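CalG4 (Micromonospora echinospora, PDB 3IA7) is a member of the GT-B structural clan, built from two Rossmann-like domains that each hold a parallel beta sheet flanked by helices. Local coordinates at residues T77-L81 with P155-V161; L98-P103 with R122-P126; K195-P199 with R336-L340; F249-A253 with V264-G268. All coordinates share one frame; numbering follows the deposited sequence.

Interaction 1 of 4, residues T77-L81 with P155-V161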
loop_
_atom_site.group_PDB
_atom_site.type_symbol
_atom_site.label_atom_id
_atom_site.label_comp_id
_atom_site.label_asym_id
_atom_site.label_seq_id
_atom_site.Cartn_x
_atom_site.Cartn_y
_atom_site.Cartn_z
ATOM N N THR A 77 -4.152 -36.174 -12.246
ATOM C CA THR A 77 -4.586 -35.875 -13.618
ATOM C C THR A 77 -5.733 -34.870 -13.681
ATOM O O THR A 77 -5.722 -33.989 -14.546
ATOM C CB THR A 77 -4.966 -37.154 -14.375
ATOM O OG1 THR A 77 -3.784 -37.932 -14.546
ATOM C CG2 THR A 77 -5.540 -36.865 -15.757
ATOM N N GLN A 78 -6.706 -35.011 -12.776
ATOM C CA GLN A 78 -7.833 -34.082 -12.683
ATOM C C GLN A 78 -7.383 -32.673 -12.343
ATOM O O GLN A 78 -7.903 -31.705 -12.901
ATOM C CB GLN A 78 -8.878 -34.576 -11.680
ATOM C CG GLN A 78 -9.615 -35.841 -12.153
ATOM C CD GLN A 78 -10.088 -35.721 -13.595
ATOM O OE1 GLN A 78 -10.584 -34.655 -14.023
ATOM N NE2 GLN A 78 -9.915 -36.797 -14.364
ATOM N N LEU A 79 -6.411 -32.571 -11.436
ATOM C CA LEU A 79 -5.815 -31.294 -11.109
ATOM C C LEU A 79 -5.160 -30.640 -12.310
ATOM O O LEU A 79 -5.352 -29.442 -12.522
ATOM C CB LEU A 79 -4.778 -31.424 -9.994
ATOM C CG LEU A 79 -5.285 -31.844 -8.623
ATOM C CD1 LEU A 79 -4.060 -31.881 -7.688
ATOM C CD2 LEU A 79 -6.342 -30.853 -8.128
ATOM N N HIS A 80 -4.336 -31.393 -13.049
ATOM C CA HIS A 80 -3.770 -30.855 -14.286
ATOM C C HIS A 80 -4.835 -30.448 -15.303
ATOM O O HIS A 80 -4.654 -29.465 -16.023
ATOM C CB HIS A 80 -2.832 -31.838 -14.958
ATOM C CG HIS A 80 -1.653 -32.237 -14.110
ATOM N ND1 HIS A 80 -1.002 -31.347 -13.283
ATOM C CD2 HIS A 80 -0.982 -33.407 -14.009
ATOM C CE1 HIS A 80 0.012 -31.959 -12.691
ATOM N NE2 HIS A 80 0.033 -33.216 -13.103
ATOM N N LEU A 81 -5.884 -31.244 -15.431
ATOM C CA LEU A 81 -6.930 -30.919 -16.426
ATOM C C LEU A 81 -7.690 -29.649 -16.065
ATOM O O LEU A 81 -8.043 -28.857 -16.967
ATOM C CB LEU A 81 -7.903 -32.099 -16.694
ATOM C CG LEU A 81 -7.227 -33.312 -17.373
ATOM C CD1 LEU A 81 -8.207 -34.482 -17.410
ATOM C CD2 LEU A 81 -6.725 -32.988 -18.775
ATOM N N PRO A 155 3.175 -32.748 -16.153
ATOM C CA PRO A 155 1.874 -32.827 -16.819
ATOM C C PRO A 155 1.971 -33.137 -18.312
ATOM O O PRO A 155 1.091 -33.780 -18.855
ATOM C CB PRO A 155 1.261 -31.420 -16.626
ATOM C CG PRO A 155 2.310 -30.596 -16.025
ATOM C CD PRO A 155 3.313 -31.514 -15.362
ATOM N N ALA A 156 3.045 -32.703 -18.960
ATOM C CA ALA A 156 3.217 -32.937 -20.407
ATOM C C ALA A 156 3.458 -34.405 -20.686
ATOM O O ALA A 156 3.239 -34.868 -21.799
ATOM C CB ALA A 156 4.375 -32.109 -20.941
ATOM N N ASP A 157 3.886 -35.138 -19.647
ATOM C CA ASP A 157 4.120 -36.587 -19.738
ATOM C C ASP A 157 2.931 -37.441 -19.301
ATOM O O ASP A 157 3.019 -38.682 -19.257
ATOM C CB ASP A 157 5.353 -36.947 -18.921
ATOM C CG ASP A 157 6.649 -36.483 -19.591
ATOM O OD1 ASP A 157 6.670 -36.463 -20.845
ATOM O OD2 ASP A 157 7.628 -36.142 -18.876
ATOM N N VAL A 158 1.819 -36.784 -18.988
ATOM C CA VAL A 158 0.555 -37.468 -18.707
ATOM C C VAL A 158 -0.320 -37.459 -19.965
ATOM O O VAL A 158 -0.679 -36.393 -20.478
ATOM C CB VAL A 158 -0.198 -36.819 -17.491
ATOM C CG1 VAL A 158 -1.522 -37.563 -17.189
ATOM C CG2 VAL A 158 0.689 -36.696 -16.237
ATOM N N GLU A 159 -0.672 -38.658 -20.451
ATOM C CA GLU A 159 -1.411 -38.842 -21.682
ATOM C C GLU A 159 -2.679 -37.966 -21.861
ATOM O O GLU A 159 -2.849 -37.350 -22.917
ATOM C CB GLU A 159 -1.771 -40.334 -21.888
ATOM C CG GLU A 159 -2.760 -40.570 -23.001
ATOM C CD GLU A 159 -2.272 -40.047 -24.330
ATOM O OE1 GLU A 159 -1.043 -40.068 -24.569
ATOM O OE2 GLU A 159 -3.124 -39.625 -25.141
ATOM N N ALA A 160 -3.557 -37.952 -20.848
ATOM C CA ALA A 160 -4.817 -37.168 -20.874
ATOM C C ALA A 160 -4.570 -35.649 -21.060
ATOM O O ALA A 160 -5.368 -34.940 -21.711
ATOM C CB ALA A 160 -5.616 -37.416 -19.576
ATOM N N VAL A 161 -3.485 -35.156 -20.463
ATOM C CA VAL A 161 -3.105 -33.741 -20.511
ATOM C C VAL A 161 -2.394 -33.422 -21.830
ATOM O O VAL A 161 -2.708 -32.448 -22.500
ATOM C CB VAL A 161 -2.199 -33.363 -19.327
ATOM C CG1 VAL A 161 -1.820 -31.867 -19.351
ATOM C CG2 VAL A 161 -2.888 -33.722 -18.002
#

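Interaction 2 of 4, residues L98-P103 with R122-P126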
loop_
_atom_site.group_PDB
_atom_site.type_symbol
_atom_site.label_atom_id
_atom_site.label_comp_id
_atom_site.label_asym_id
_atom_site.label_seq_id
_atom_site.Cartn_x
_atom_site.Cartn_y
_atom_site.Cartn_z
ATOM N N LEU A 98 -12.076 -8.979 -26.872
ATOM C CA LEU A 98 -11.282 -8.097 -27.711
ATOM C C LEU A 98 -11.633 -8.271 -29.204
ATOM O O LEU A 98 -11.560 -7.319 -29.994
ATOM C CB LEU A 98 -9.797 -8.310 -27.443
ATOM C CG LEU A 98 -9.174 -7.688 -26.190
ATOM C CD1 LEU A 98 -9.092 -6.209 -26.283
ATOM C CD2 LEU A 98 -9.905 -8.074 -24.866
ATOM N N GLY A 99 -12.060 -9.481 -29.588
ATOM C CA GLY A 99 -12.560 -9.697 -30.967
ATOM C C GLY A 99 -11.596 -9.198 -32.040
ATOM O O GLY A 99 -10.445 -9.594 -32.062
ATOM N N ASP A 100 -12.064 -8.321 -32.929
ATOM C CA ASP A 100 -11.191 -7.885 -34.039
ATOM C C ASP A 100 -10.317 -6.679 -33.701
ATOM O O ASP A 100 -9.708 -6.079 -34.608
ATOM C CB ASP A 100 -12.002 -7.622 -35.332
ATOM C CG ASP A 100 -12.491 -8.896 -35.996
ATOM O OD1 ASP A 100 -11.840 -9.969 -35.818
ATOM O OD2 ASP A 100 -13.545 -8.829 -36.711
ATOM N N ASN A 101 -10.232 -6.346 -32.415
ATOM C CA ASN A 101 -9.462 -5.205 -31.903
ATOM C C ASN A 101 -8.453 -5.545 -30.794
ATOM O O ASN A 101 -8.583 -5.070 -29.655
ATOM C CB ASN A 101 -10.416 -4.137 -31.425
ATOM C CG ASN A 101 -11.224 -3.618 -32.542
ATOM O OD1 ASN A 101 -10.655 -3.273 -33.565
ATOM N ND2 ASN A 101 -12.547 -3.635 -32.416
ATOM N N PRO A 102 -7.416 -6.334 -31.146
ATOM C CA PRO A 102 -6.468 -6.823 -30.133
ATOM C C PRO A 102 -5.670 -5.701 -29.487
ATOM O O PRO A 102 -5.439 -4.640 -30.142
ATOM C CB PRO A 102 -5.509 -7.700 -30.945
ATOM C CG PRO A 102 -5.572 -7.155 -32.330
ATOM C CD PRO A 102 -7.034 -6.792 -32.497
ATOM N N PRO A 103 -5.186 -5.941 -28.243
ATOM C CA PRO A 103 -4.359 -4.958 -27.560
ATOM C C PRO A 103 -2.965 -4.900 -28.204
ATOM O O PRO A 103 -2.627 -5.761 -28.993
ATOM C CB PRO A 103 -4.262 -5.531 -26.131
ATOM C CG PRO A 103 -4.268 -7.042 -26.316
ATOM C CD PRO A 103 -5.336 -7.195 -27.453
ATOM N N ARG A 122 -1.934 -15.722 -31.449
ATOM C CA ARG A 122 -3.080 -15.491 -32.333
ATOM C C ARG A 122 -3.197 -14.014 -32.694
ATOM O O ARG A 122 -3.421 -13.673 -33.848
ATOM C CB ARG A 122 -4.415 -15.970 -31.750
ATOM C CG ARG A 122 -5.636 -15.644 -32.706
ATOM C CD ARG A 122 -6.806 -16.567 -32.373
ATOM N NE ARG A 122 -6.490 -17.960 -32.667
ATOM C CZ ARG A 122 -7.199 -18.993 -32.221
ATOM N NH1 ARG A 122 -8.303 -18.802 -31.463
ATOM N NH2 ARG A 122 -6.802 -20.201 -32.539
ATOM N N TRP A 123 -3.010 -13.151 -31.713
ATOM C CA TRP A 123 -3.089 -11.715 -31.965
ATOM C C TRP A 123 -1.841 -11.131 -32.654
ATOM O O TRP A 123 -1.898 -9.990 -33.142
ATOM C CB TRP A 123 -3.393 -10.945 -30.674
ATOM C CG TRP A 123 -4.805 -11.144 -30.144
ATOM C CD1 TRP A 123 -5.940 -11.502 -30.846
ATOM C CD2 TRP A 123 -5.208 -10.953 -28.810
ATOM N NE1 TRP A 123 -7.028 -11.576 -30.001
ATOM C CE2 TRP A 123 -6.604 -11.207 -28.746
ATOM C CE3 TRP A 123 -4.528 -10.574 -27.644
ATOM C CZ2 TRP A 123 -7.298 -11.123 -27.570
ATOM C CZ3 TRP A 123 -5.237 -10.476 -26.475
ATOM C CH2 TRP A 123 -6.615 -10.730 -26.457
ATOM N N ASP A 124 -0.751 -11.916 -32.700
ATOM C CA ASP A 124 0.557 -11.498 -33.225
ATOM C C ASP A 124 1.070 -10.253 -32.463
ATOM O O ASP A 124 1.290 -9.168 -33.051
ATOM C CB ASP A 124 0.492 -11.263 -34.757
ATOM C CG ASP A 124 1.860 -10.893 -35.369
ATOM O OD1 ASP A 124 2.890 -11.331 -34.873
ATOM O OD2 ASP A 124 1.915 -10.127 -36.344
ATOM N N ARG A 125 1.224 -10.425 -31.156
ATOM C CA ARG A 125 1.603 -9.326 -30.257
ATOM C C ARG A 125 2.700 -9.811 -29.341
ATOM O O ARG A 125 2.751 -10.993 -29.047
ATOM C CB ARG A 125 0.383 -8.847 -29.431
ATOM C CG ARG A 125 -0.712 -8.164 -30.255
ATOM C CD ARG A 125 -0.159 -6.900 -30.935
ATOM N NE ARG A 125 -1.196 -6.102 -31.626
ATOM C CZ ARG A 125 -1.491 -6.151 -32.928
ATOM N NH1 ARG A 125 -0.851 -6.984 -33.764
ATOM N NH2 ARG A 125 -2.440 -5.349 -33.411
ATOM N N PRO A 126 3.543 -8.891 -28.843
ATOM C CA PRO A 126 4.551 -9.227 -27.840
ATOM C C PRO A 126 3.881 -9.525 -26.508
ATOM O O PRO A 126 2.701 -9.131 -26.271
ATOM C CB PRO A 126 5.432 -7.957 -27.761
ATOM C CG PRO A 126 4.507 -6.854 -28.137
ATOM C CD PRO A 126 3.554 -7.455 -29.189
HETATM O O HOH W 1 -3.100 -3.535 -31.041
#

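Interaction 3 of 4, residues K195-P199 with R336-L340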
loop_
_atom_site.group_PDB
_atom_site.type_symbol
_atom_site.label_atom_id
_atom_site.label_comp_id
_atom_site.label_asym_id
_atom_site.label_seq_id
_atom_site.Cartn_x
_atom_site.Cartn_y
_atom_site.Cartn_z
ATOM N N LYS A 195 16.112 -10.159 -6.198
ATOM C CA LYS A 195 16.928 -11.134 -6.878
ATOM C C LYS A 195 17.612 -12.131 -5.918
ATOM O O LYS A 195 17.792 -13.335 -6.237
ATOM C CB LYS A 195 17.978 -10.415 -7.740
ATOM C CG LYS A 195 18.672 -11.365 -8.705
ATOM C CD LYS A 195 19.569 -10.556 -9.686
ATOM C CE LYS A 195 20.061 -11.449 -10.818
ATOM N NZ LYS A 195 20.950 -10.653 -11.679
ATOM N N SER A 196 18.015 -11.656 -4.738
ATOM C CA SER A 196 18.758 -12.544 -3.869
ATOM C C SER A 196 17.892 -13.697 -3.352
ATOM O O SER A 196 18.425 -14.647 -2.758
ATOM C CB SER A 196 19.368 -11.792 -2.674
ATOM O OG SER A 196 18.352 -11.130 -1.955
ATOM N N PHE A 197 16.572 -13.523 -3.400
ATOM C CA PHE A 197 15.665 -14.549 -2.874
ATOM C C PHE A 197 15.479 -15.642 -3.950
ATOM O O PHE A 197 15.039 -16.760 -3.645
ATOM C CB PHE A 197 14.295 -13.942 -2.522
ATOM C CG PHE A 197 13.431 -14.839 -1.656
ATOM C CD1 PHE A 197 13.889 -15.247 -0.402
ATOM C CD2 PHE A 197 12.168 -15.227 -2.077
ATOM C CE1 PHE A 197 13.090 -16.089 0.448
ATOM C CE2 PHE A 197 11.334 -16.048 -1.222
ATOM C CZ PHE A 197 11.831 -16.461 0.048
ATOM N N GLN A 198 15.841 -15.341 -5.199
ATOM C CA GLN A 198 15.714 -16.308 -6.291
ATOM C C GLN A 198 16.800 -17.434 -6.295
ATOM O O GLN A 198 18.033 -17.152 -6.414
ATOM C CB GLN A 198 15.779 -15.552 -7.634
ATOM C CG GLN A 198 15.889 -16.451 -8.849
ATOM C CD GLN A 198 14.560 -17.156 -9.182
ATOM O OE1 GLN A 198 13.489 -16.545 -9.089
ATOM N NE2 GLN A 198 14.630 -18.431 -9.636
ATOM N N PRO A 199 16.365 -18.720 -6.267
ATOM C CA PRO A 199 17.350 -19.832 -6.453
ATOM C C PRO A 199 18.080 -19.712 -7.807
ATOM O O PRO A 199 17.418 -19.374 -8.808
ATOM C CB PRO A 199 16.466 -21.113 -6.427
ATOM C CG PRO A 199 15.180 -20.707 -5.705
ATOM C CD PRO A 199 14.980 -19.214 -6.074
ATOM N N ARG A 336 12.871 -21.845 1.144
ATOM C CA ARG A 336 13.866 -20.822 0.779
ATOM C C ARG A 336 14.312 -19.972 1.985
ATOM O O ARG A 336 15.494 -19.753 2.194
ATOM C CB ARG A 336 13.382 -19.961 -0.395
ATOM C CG ARG A 336 14.470 -19.023 -0.986
ATOM C CD ARG A 336 15.555 -19.773 -1.836
ATOM N NE ARG A 336 16.415 -18.791 -2.482
ATOM C CZ ARG A 336 17.717 -18.912 -2.675
ATOM N NH1 ARG A 336 18.348 -20.016 -2.294
ATOM N NH2 ARG A 336 18.381 -17.910 -3.237
ATOM N N VAL A 337 13.365 -19.545 2.807
ATOM C CA VAL A 337 13.675 -18.812 4.034
ATOM C C VAL A 337 14.626 -19.604 4.943
ATOM O O VAL A 337 15.603 -19.056 5.436
ATOM C CB VAL A 337 12.389 -18.400 4.778
ATOM C CG1 VAL A 337 12.669 -17.902 6.163
ATOM C CG2 VAL A 337 11.632 -17.320 3.927
ATOM N N ILE A 338 14.343 -20.882 5.151
ATOM C CA ILE A 338 15.222 -21.744 5.974
ATOM C C ILE A 338 16.590 -21.931 5.298
ATOM O O ILE A 338 17.633 -21.798 5.939
ATOM C CB ILE A 338 14.556 -23.132 6.243
ATOM C CG1 ILE A 338 13.175 -23.013 6.928
ATOM C CG2 ILE A 338 15.503 -24.092 6.989
ATOM C CD1 ILE A 338 13.024 -21.904 7.993
ATOM N N GLU A 339 16.581 -22.200 3.994
ATOM C CA GLU A 339 17.825 -22.347 3.216
ATOM C C GLU A 339 18.761 -21.132 3.320
ATOM O O GLU A 339 19.994 -21.249 3.407
ATOM C CB GLU A 339 17.471 -22.599 1.738
ATOM C CG GLU A 339 18.603 -23.121 0.914
ATOM C CD GLU A 339 18.377 -23.003 -0.592
ATOM O OE1 GLU A 339 17.288 -22.537 -1.036
ATOM O OE2 GLU A 339 19.335 -23.377 -1.329
ATOM N N LEU A 340 18.179 -19.954 3.313
ATOM C CA LEU A 340 18.930 -18.730 3.416
ATOM C C LEU A 340 19.222 -18.286 4.858
ATOM O O LEU A 340 19.871 -17.251 5.068
ATOM C CB LEU A 340 18.184 -17.587 2.673
ATOM C CG LEU A 340 18.078 -17.831 1.148
ATOM C CD1 LEU A 340 17.350 -16.695 0.500
ATOM C CD2 LEU A 340 19.499 -17.958 0.595
HETATM O O HOH W 2 20.447 -17.129 -5.488
#

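Interaction 4 of 4, residues F249-A253 with V264-G268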
loop_
_atom_site.group_PDB
_atom_site.type_symbol
_atom_site.label_atom_id
_atom_site.label_comp_id
_atom_site.label_asym_id
_atom_site.label_seq_id
_atom_site.Cartn_x
_atom_site.Cartn_y
_atom_site.Cartn_z
ATOM N N PHE A 249 -4.028 -19.846 17.698
ATOM C CA PHE A 249 -3.986 -18.480 18.228
ATOM C C PHE A 249 -4.055 -18.475 19.777
ATOM O O PHE A 249 -3.329 -17.735 20.429
ATOM C CB PHE A 249 -5.086 -17.619 17.578
ATOM C CG PHE A 249 -4.856 -17.373 16.100
ATOM C CD1 PHE A 249 -3.732 -16.638 15.661
ATOM C CD2 PHE A 249 -5.751 -17.882 15.153
ATOM C CE1 PHE A 249 -3.525 -16.434 14.286
ATOM C CE2 PHE A 249 -5.563 -17.675 13.803
ATOM C CZ PHE A 249 -4.448 -16.953 13.371
ATOM N N ARG A 250 -4.913 -19.322 20.347
ATOM C CA ARG A 250 -4.982 -19.466 21.815
ATOM C C ARG A 250 -3.635 -19.925 22.399
ATOM O O ARG A 250 -3.195 -19.375 23.394
ATOM C CB ARG A 250 -6.116 -20.411 22.242
ATOM C CG ARG A 250 -7.536 -19.954 21.821
ATOM C CD ARG A 250 -8.626 -20.797 22.506
ATOM N NE ARG A 250 -8.652 -22.167 22.010
ATOM C CZ ARG A 250 -9.626 -22.682 21.255
ATOM N NH1 ARG A 250 -10.681 -21.941 20.902
ATOM N NH2 ARG A 250 -9.547 -23.950 20.860
ATOM N N ALA A 251 -2.984 -20.895 21.738
ATOM C CA ALA A 251 -1.645 -21.384 22.107
ATOM C C ALA A 251 -0.604 -20.288 22.062
ATOM O O ALA A 251 0.240 -20.218 22.940
ATOM C CB ALA A 251 -1.219 -22.525 21.211
ATOM N N CYS A 252 -0.680 -19.432 21.025
ATOM C CA CYS A 252 0.219 -18.266 20.878
ATOM C C CYS A 252 0.002 -17.290 22.007
ATOM O O CYS A 252 0.974 -16.791 22.583
ATOM C CB CYS A 252 0.011 -17.554 19.510
ATOM S SG CYS A 252 0.706 -18.468 18.137
ATOM N N ALA A 253 -1.272 -17.040 22.352
ATOM C CA ALA A 253 -1.599 -16.128 23.433
ATOM C C ALA A 253 -1.051 -16.681 24.734
ATOM O O ALA A 253 -0.399 -15.946 25.509
ATOM C CB ALA A 253 -3.158 -15.929 23.549
ATOM N N VAL A 264 0.539 -9.173 18.637
ATOM C CA VAL A 264 -0.576 -8.789 17.761
ATOM C C VAL A 264 -0.909 -9.957 16.843
ATOM O O VAL A 264 -0.035 -10.419 16.098
ATOM C CB VAL A 264 -0.255 -7.538 16.912
ATOM C CG1 VAL A 264 -1.458 -7.196 16.003
ATOM C CG2 VAL A 264 0.178 -6.371 17.798
HETATM N N MSE A 265 -2.141 -10.450 16.951
HETATM C CA MSE A 265 -2.546 -11.600 16.156
HETATM C C MSE A 265 -3.553 -11.141 15.125
HETATM O O MSE A 265 -4.599 -10.580 15.475
HETATM C CB MSE A 265 -3.086 -12.748 17.019
HETATM C CG MSE A 265 -2.250 -12.972 18.310
HETATM SE SE MSE A 265 -2.551 -14.716 19.042
HETATM C CE MSE A 265 -4.409 -14.326 19.696
ATOM N N ALA A 266 -3.229 -11.354 13.848
ATOM C CA ALA A 266 -4.146 -11.074 12.722
ATOM C C ALA A 266 -4.771 -12.398 12.311
ATOM O O ALA A 266 -4.067 -13.310 11.821
ATOM C CB ALA A 266 -3.393 -10.480 11.554
ATOM N N ILE A 267 -6.076 -12.520 12.525
ATOM C CA ILE A 267 -6.749 -13.808 12.403
ATOM C C ILE A 267 -7.579 -13.957 11.112
ATOM O O ILE A 267 -8.145 -14.998 10.846
ATOM C CB ILE A 267 -7.569 -14.167 13.685
ATOM C CG1 ILE A 267 -8.873 -13.332 13.768
ATOM C CG2 ILE A 267 -6.716 -14.077 14.944
ATOM C CD1 ILE A 267 -9.757 -13.682 14.976
ATOM N N GLY A 268 -7.634 -12.902 10.297
ATOM C CA GLY A 268 -8.317 -12.961 9.007
ATOM C C GLY A 268 -9.830 -12.788 9.091
ATOM O O GLY A 268 -10.391 -12.684 10.178
#

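Interaction 1 of 4, residues T77-L81 with P155-V161
CB of Pro155 points at the middle of one face of the His80 imidazole, 3.9 Å from the ring centroid and only 7° off its normal. This is a CH-pi contact made almost exactly over the middle of the face, so that CB of Pro155 is nearly equidistant from the five ring atoms, and the two side chains cross at about a right angle. With CG of His80 anti to its carbonyl carbon (chi1 -60°), the ring is carried off the helix toward the 155-161 segment, while its CB meets CG2 of Val161 at 3.6 Å.

One turn earlier, Thr77 turns both its branches to the partner. Its OG1 stands 3.5 Å from CG1 of Val158, the residue at the N-cap position of helix 159-170, and its methyl CG2 is 3.9 Å from CB of Ala160. Leu81 comes in beside them at a slant: its CD2 rests 4.0 Å from CG2 of Val161 and 3.8 Å from the carbonyl O of Ala160. CG2 of Val161 is thus shared between His80 and Leu81. Behind the contact, Pro155 leans on Trp182 of helix 178-182.

No hydrogen bond or salt bridge spans the two segments, so the start of helix 75-98 is fitted to the start of helix 159-170 by shape, through van der Waals packing and one aromatic face.

Interaction 2 of 4, residues L98-P103 with R122-P126
Leu98, the last residue of helix 75-98, puts its CB 3.8 Å from CZ2 of Trp123, approaching the indole obliquely. A type II' turn from Leu98 to Asn101 follows, with Gly99 at positive phi, and reverses the chain so that two successive prolines reach the same aromatic face. Pro102 comes first: its CB is 3.8 Å from the centroid of the five-membered ring of Trp123 and 19° off the normal, a CH-pi contact. Its CG lies over one face of the Arg125 guanidinium, 3.8 Å from NH2 of Arg125, and a water links O of Pro102 to the same NH2. Pro103 covers the other half of the indole, its CD lying 3.7 Å from the centroid of the six-membered ring of Trp123, again as a CH-pi contact. O of Pro103 receives a weak bond from NE of Arg125 (3.0 Å), whose chain bends at chi2 (-61°) to bring the guanidinium back to the prolines, while NH1 of Arg125 bonds O of Asp124 at 3.1 Å.

Asp124 is the C-prime residue of the Schellman motif ending helix 113-123. The contact therefore joins two helix exits of the N-terminal sheet domain: Pro103 and Trp123 both touch Leu8 of strand 6-10, and Trp123 also meets Val106 of strand 105-109.

Interaction 3 of 4, residues K195-P199 with R336-L340
Hydrogen bonds from Arg336 to backbone carbonyls carry the polar half of this contact. NE of Arg336 donates to O of Phe197 at 2.7 Å, with a nearly straight N-H...O angle of 166°; the acceptor lies close to the guanidinium plane, but the donor stands well above the carbonyl plane. NH2 of Arg336 makes a weak bond to O of Ser196 (3.3 Å), and a bridging water receives a weak bond from the same NH2 and donates to O of Gln198. The one salt bridge is internal to the helix: NH1 of Arg336 meets OE1 of Glu339 at 3.0 Å, from above the carboxylate plane. These partners hold the guanidinium in a fixed rotation.

Apolar packing fills the remainder. With CG of Arg336 anti to the backbone N (chi1 -170°), that methylene lies over the face of Phe197, 3.9 Å from the ring centroid, as a CH-pi contact; the bend at chi2 then turns CD and the guanidinium toward the backbone carbonyls. CG2 of Val337 approaches the ring edge at CE1 of Phe197 (4.0 Å), and CD1 of Leu340 stands 3.9 Å from CD1 of Phe197. The guanidinium is itself sandwiched, with Pro199 on one face and CD2 of Leu340 on the opposite one.

The loop between strands 189-191 and 208-210 of the first sheet thus docks on helix 331-339 of the second domain. Met376 of helix 367-381 touches Ser196, Phe197 and Leu340, Val310 of helix 307-315 touches Phe197 and Val337, and Phe134 touches Pro199 and Arg336. The side chain of Gln198 is anchored back in the first domain, its OE1 bonded to N of Ala135.

Interaction 4 of 4, residues F249-A253 with V264-G268
The side chain of Met265, modelled as selenomethionine, runs from strand 262-266 to helix 246-256 past Phe249. Its CB begins beside the phenyl ring, 4.2 Å from CD1 of Phe249. Farther out, SE comes to 3.4 Å from the backbone O of Phe249 and 3.9 Å from CB of Cys252; seen from the ring, it lies at the edge, 5.4 Å from the centroid of Phe249 and 77° off the normal, which makes this a Met-aromatic contact. The chain then bends at chi3 (-72°), and the terminal CE folds back to 4.0 Å from CB of Phe249, with CB of Ala253 a little farther away.

Helix and strand belong to the beta-alpha-beta unit of strand 233-237, helix 246-256 and strand 262-266, a repeating element of the Rossmann-like fold. Within it the short segments run antiparallel at 174°, their axes 10.1 Å apart, and Phe249 and Cys252 also reach Val236 of the preceding strand.

Phe249 takes a second partner just past the strand's end. CG2 of Ile267 sits over the centre of its ring, 3.7 Å from the centroid of Phe249, as a CH-pi contact, while Leu238 and Leu276 also touch the Phe249 side chain.

From the N terminus, helix 75-98 contributes to two contacts: its early turn opens interaction 1 and its last residue opens interaction 2. Interaction 2 closes first, at 122-126, and lies wholly within the longer loop that interaction 1 closes at 155-161; their centres are 29 Å apart. Both belong to the N-terminal half. The chain then reaches 195-199, where interaction 3 opens, and does not complete it until 336-340, enclosing the short helix-to-strand closure of interaction 4. None of the four cross. Interactions 1, 2 and 4 each tie elements within one half, whereas interaction 3 joins the two sheet domains to each other.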